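Local coordinates for protein geranyltranstransferase (Legionella pneumophila subsp. pneumophila, PDB 3LOM) that probably makes farnesyl diphosphate, and possibly geranylgeranyl diphosphate, as a magnesium-dependent prenyltransferase of isoprenoid biosynthesis, at residues 24-27 against 28-32; 81-84 against 85-88. All coordinates share one frame; numbering follows the deposited sequence.

Contact 1 (24-27 against 28-32)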
loop_
_atom_site.group_PDB
_atom_site.type_symbol
_atom_site.label_atom_id
_atom_site.label_comp_id
_atom_site.label_asym_id
_atom_site.label_seq_id
_atom_site.Cartn_x
_atom_site.Cartn_y
_atom_site.Cartn_z
ATOM N N LEU A 24 -11.016 -1.005 15.720
ATOM C CA LEU A 24 -10.547 -1.864 14.623
ATOM C C LEU A 24 -11.554 -2.944 14.235
ATOM O O LEU A 24 -11.778 -3.169 13.043
ATOM C CB LEU A 24 -9.189 -2.504 14.938
ATOM C CG LEU A 24 -7.934 -1.853 14.352
ATOM C CD1 LEU A 24 -6.688 -2.642 14.753
ATOM C CD2 LEU A 24 -8.038 -1.728 12.829
ATOM N N GLU A 25 -12.146 -3.596 15.242
ATOM C CA GLU A 25 -13.200 -4.601 15.041
ATOM C C GLU A 25 -14.366 -4.071 14.241
ATOM O O GLU A 25 -14.765 -4.680 13.241
ATOM C CB GLU A 25 -13.733 -5.125 16.376
ATOM C CG GLU A 25 -13.171 -6.464 16.798
ATOM C CD GLU A 25 -13.386 -7.549 15.762
ATOM O OE1 GLU A 25 -14.497 -8.108 15.667
ATOM O OE2 GLU A 25 -12.420 -7.858 15.050
ATOM N N GLN A 26 -14.898 -2.933 14.687
ATOM C CA GLN A 26 -16.025 -2.282 14.036
ATOM C C GLN A 26 -15.686 -1.988 12.589
ATOM O O GLN A 26 -16.446 -2.340 11.685
ATOM C CB GLN A 26 -16.405 -0.987 14.767
ATOM C CG GLN A 26 -17.161 -1.196 16.078
ATOM C CD GLN A 26 -18.587 -1.712 15.882
ATOM O OE1 GLN A 26 -19.077 -2.516 16.677
ATOM N NE2 GLN A 26 -19.255 -1.249 14.827
ATOM N N LEU A 27 -14.523 -1.370 12.395
ATOM C CA LEU A 27 -13.970 -1.063 11.080
ATOM C C LEU A 27 -13.881 -2.290 10.166
ATOM O O LEU A 27 -14.380 -2.259 9.039
ATOM C CB LEU A 27 -12.594 -0.417 11.259
ATOM C CG LEU A 27 -11.763 0.112 10.095
ATOM C CD1 LEU A 27 -12.582 1.014 9.188
ATOM C CD2 LEU A 27 -10.579 0.860 10.682
ATOM N N LEU A 28 -13.268 -3.364 10.668
ATOM C CA LEU A 28 -13.138 -4.621 9.915
ATOM C C LEU A 28 -14.481 -5.250 9.538
ATOM O O LEU A 28 -14.646 -5.748 8.421
ATOM C CB LEU A 28 -12.262 -5.632 10.667
ATOM C CG LEU A 28 -10.747 -5.412 10.627
ATOM C CD1 LEU A 28 -10.043 -6.344 11.591
ATOM C CD2 LEU A 28 -10.185 -5.577 9.211
ATOM N N ASN A 29 -15.446 -5.185 10.458
ATOM C CA ASN A 29 -16.768 -5.791 10.251
ATOM C C ASN A 29 -17.654 -5.005 9.270
ATOM O O ASN A 29 -18.749 -5.452 8.932
ATOM C CB ASN A 29 -17.507 -6.010 11.591
ATOM C CG ASN A 29 -16.786 -6.997 12.547
ATOM O OD1 ASN A 29 -17.190 -7.133 13.702
ATOM N ND2 ASN A 29 -15.733 -7.673 12.076
ATOM N N GLU A 30 -17.172 -3.848 8.810
ATOM C CA GLU A 30 -17.910 -3.008 7.857
ATOM C C GLU A 30 -17.445 -3.142 6.409
ATOM O O GLU A 30 -18.251 -2.977 5.494
ATOM C CB GLU A 30 -17.869 -1.536 8.275
ATOM C CG GLU A 30 -18.772 -1.207 9.451
ATOM C CD GLU A 30 -18.570 0.202 9.970
ATOM O OE1 GLU A 30 -18.678 1.154 9.165
ATOM O OE2 GLU A 30 -18.308 0.355 11.185
ATOM N N ILE A 31 -16.157 -3.426 6.204
ATOM C CA ILE A 31 -15.592 -3.604 4.854
ATOM C C ILE A 31 -16.073 -4.904 4.219
ATOM O O ILE A 31 -16.163 -5.936 4.893
ATOM C CB ILE A 31 -14.042 -3.657 4.850
ATOM C CG1 ILE A 31 -13.455 -2.764 5.931
ATOM C CG2 ILE A 31 -13.481 -3.254 3.485
ATOM C CD1 ILE A 31 -12.244 -3.362 6.572
ATOM N N ILE A 32 -16.374 -4.840 2.922
ATOM C CA ILE A 32 -16.689 -6.022 2.139
ATOM C C ILE A 32 -15.390 -6.786 1.893
ATOM O O ILE A 32 -14.493 -6.298 1.214
ATOM C CB ILE A 32 -17.329 -5.663 0.771
ATOM C CG1 ILE A 32 -18.279 -4.448 0.874
ATOM C CG2 ILE A 32 -17.987 -6.901 0.134
ATOM C CD1 ILE A 32 -19.591 -4.676 1.634
#
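Leu28 and Asn29 sit one turn on from Leu24 and Glu25 and close on their carbonyl oxygens, toward the C-terminal end of helix 5-28 in the all-helical isoprenoid synthase fold, where the chain turns off toward helix 36-46. Two i to i+4 bonds hold this turn: Leu28 N to Leu24 O, 2.8 Å, and Asn29 N to Glu25 O, 2.9 Å. The chain then tightens to an i to i+3 turn, in which Glu30 N reaches Leu27 O at 3.2 Å from well above the carbonyl plane.

CG of Leu28 lies beside its own backbone N (chi1 -77°) and sits 3.5 Å from Leu24 O, while its side chain packs on Leu46 and Phe47 and also on Leu126. Leu27, with CG anti to N (chi1 -176°), is directed instead to Val130 and Arg134 of helix 113-135. The carboxylate of Glu25 and the amide of Asn29 stand almost at right angles, their planes 82° apart; Glu25 OE1 and Asn29 OD1 approach to 3.5 Å without a bond, and both side chains also touch His43 of helix 36-46. The Glu30 chain, extended beyond CG, runs back over the Gln26 carbonyl but takes its salt bridge from Arg134, through OE1. Ile31 brings its CG1-CD1 branch back against the Leu27 carbonyl, with CD1 3.4 Å from Leu27 O and CG1 3.3 Å from that same oxygen.

Contact 2 (81-84 against 85-88)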
loop_
_atom_site.group_PDB
_atom_site.type_symbol
_atom_site.label_atom_id
_atom_site.label_comp_id
_atom_site.label_asym_id
_atom_site.label_seq_id
_atom_site.Cartn_x
_atom_site.Cartn_y
_atom_site.Cartn_z
ATOM N N LEU A 81 -2.442 -0.533 11.150
ATOM C CA LEU A 81 -2.583 -1.315 9.920
ATOM C C LEU A 81 -1.292 -1.318 9.096
ATOM O O LEU A 81 -0.860 -2.382 8.632
ATOM C CB LEU A 81 -3.761 -0.815 9.071
ATOM C CG LEU A 81 -5.183 -1.224 9.475
ATOM C CD1 LEU A 81 -6.199 -0.316 8.809
ATOM C CD2 LEU A 81 -5.458 -2.673 9.121
ATOM N N THR A 82 -0.677 -0.139 8.939
ATOM C CA THR A 82 0.622 -0.012 8.247
ATOM C C THR A 82 1.719 -0.775 8.997
ATOM O O THR A 82 2.397 -1.606 8.408
ATOM C CB THR A 82 1.037 1.471 8.004
ATOM O OG1 THR A 82 0.007 2.151 7.268
ATOM C CG2 THR A 82 2.344 1.545 7.202
ATOM N N HIS A 83 1.851 -0.529 10.297
ATOM C CA HIS A 83 2.829 -1.244 11.124
ATOM C C HIS A 83 2.648 -2.756 11.035
ATOM O O HIS A 83 3.624 -3.482 10.829
ATOM C CB HIS A 83 2.744 -0.777 12.580
ATOM C CG HIS A 83 3.688 -1.484 13.507
ATOM N ND1 HIS A 83 5.046 -1.552 13.281
ATOM C CD2 HIS A 83 3.469 -2.132 14.675
ATOM C CE1 HIS A 83 5.623 -2.219 14.266
ATOM N NE2 HIS A 83 4.688 -2.583 15.125
ATOM N N CYS A 84 1.397 -3.213 11.149
ATOM C CA CYS A 84 1.079 -4.642 11.143
ATOM C C CYS A 84 1.415 -5.309 9.820
ATOM O O CYS A 84 2.031 -6.377 9.823
ATOM C CB CYS A 84 -0.390 -4.908 11.521
ATOM S SG CYS A 84 -0.786 -6.662 11.752
ATOM N N TYR A 85 1.024 -4.689 8.702
ATOM C CA TYR A 85 1.423 -5.176 7.370
ATOM C C TYR A 85 2.935 -5.408 7.278
ATOM O O TYR A 85 3.379 -6.475 6.837
ATOM C CB TYR A 85 0.912 -4.254 6.240
ATOM C CG TYR A 85 1.980 -3.662 5.319
ATOM C CD1 TYR A 85 2.697 -4.455 4.413
ATOM C CD2 TYR A 85 2.263 -2.300 5.357
ATOM C CE1 TYR A 85 3.677 -3.902 3.597
ATOM C CE2 TYR A 85 3.229 -1.739 4.543
ATOM C CZ TYR A 85 3.929 -2.539 3.665
ATOM O OH TYR A 85 4.888 -1.968 2.862
ATOM N N SER A 86 3.722 -4.430 7.720
ATOM C CA SER A 86 5.167 -4.562 7.626
ATOM C C SER A 86 5.697 -5.710 8.474
ATOM O O SER A 86 6.589 -6.420 8.029
ATOM C CB SER A 86 5.879 -3.247 7.950
ATOM O OG SER A 86 6.013 -3.025 9.340
ATOM N N LEU A 87 5.134 -5.913 9.667
ATOM C CA LEU A 87 5.558 -7.025 10.530
ATOM C C LEU A 87 5.275 -8.393 9.898
ATOM O O LEU A 87 6.116 -9.287 9.948
ATOM C CB LEU A 87 4.891 -6.949 11.905
ATOM C CG LEU A 87 5.184 -5.783 12.852
ATOM C CD1 LEU A 87 4.231 -5.868 14.034
ATOM C CD2 LEU A 87 6.629 -5.787 13.330
ATOM N N ILE A 88 4.091 -8.532 9.301
ATOM C CA ILE A 88 3.688 -9.752 8.601
ATOM C C ILE A 88 4.661 -10.063 7.467
ATOM O O ILE A 88 5.099 -11.205 7.310
ATOM C CB ILE A 88 2.247 -9.626 8.026
ATOM C CG1 ILE A 88 1.208 -9.528 9.149
ATOM C CG2 ILE A 88 1.912 -10.803 7.116
ATOM C CD1 ILE A 88 -0.134 -9.024 8.661
#
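Residues 81-84 and 85-88 form two successive turns of one unbroken helix, 69-91. Four i to i+4 backbone bonds join them, from Tyr85 N to Leu81 O at 3.0 Å through to Ile88 N to Cys84 O, also 3.0 Å. The carbonyl of His83 is gripped twice: Leu87 N donates in the carbonyl plane, and the hydroxyl of Ser86 turns back to give a second bond, OG to O 2.9 Å.

In His83, CG anti to the backbone N (chi1 178°) swings the ring toward the next turn, where Leu87 lies over one face. Its CD1 makes a CH-pi contact 3.9 Å from the ring centroid, 28° off the normal. Toward helix 36-46, Cys84 SG meets Ile88 CD1 at 3.9 Å, and both side chains also touch Ala45. Tyr85 brings CD2 to 3.1 Å from Thr82 O; its ring packs edge-to-face with His89 and reaches Asp121 of the second subunit.

Leu87 probably restricts the rotation of the imidazole, and two donors, Ser86 OG and Leu87 N, would polarise the His83 carbonyl. A phosphate ion, probably from the crystallisation liquor, lies about 3 Å from the His83 side chain (nearest atoms) and may mark a pocket for an anion.

Contact 1 and contact 2 come one after the other along the chain, the first at the end of helix 5-28 and in the loop after it, the second within helix 69-91; their centres are about 17 Å apart. Their nearest atoms, about 4 Å apart, do not touch. Helix 36-46 bridges them, since Leu46 receives Leu28 from the first and both Leu81 and Cys84 from the second; helix 113-135 likewise meets both. Contact 2 lies deeper, about 10 Å from the centre of the chain against 21 Å for contact 1, and its His83 side chain lies close to the phosphate. In this family the first aspartate-rich, magnesium-binding motif begins in the last residues of this helix, so 81-88 probably borders the active site, whereas the end of 24-32 meets Ser158 of the second subunit.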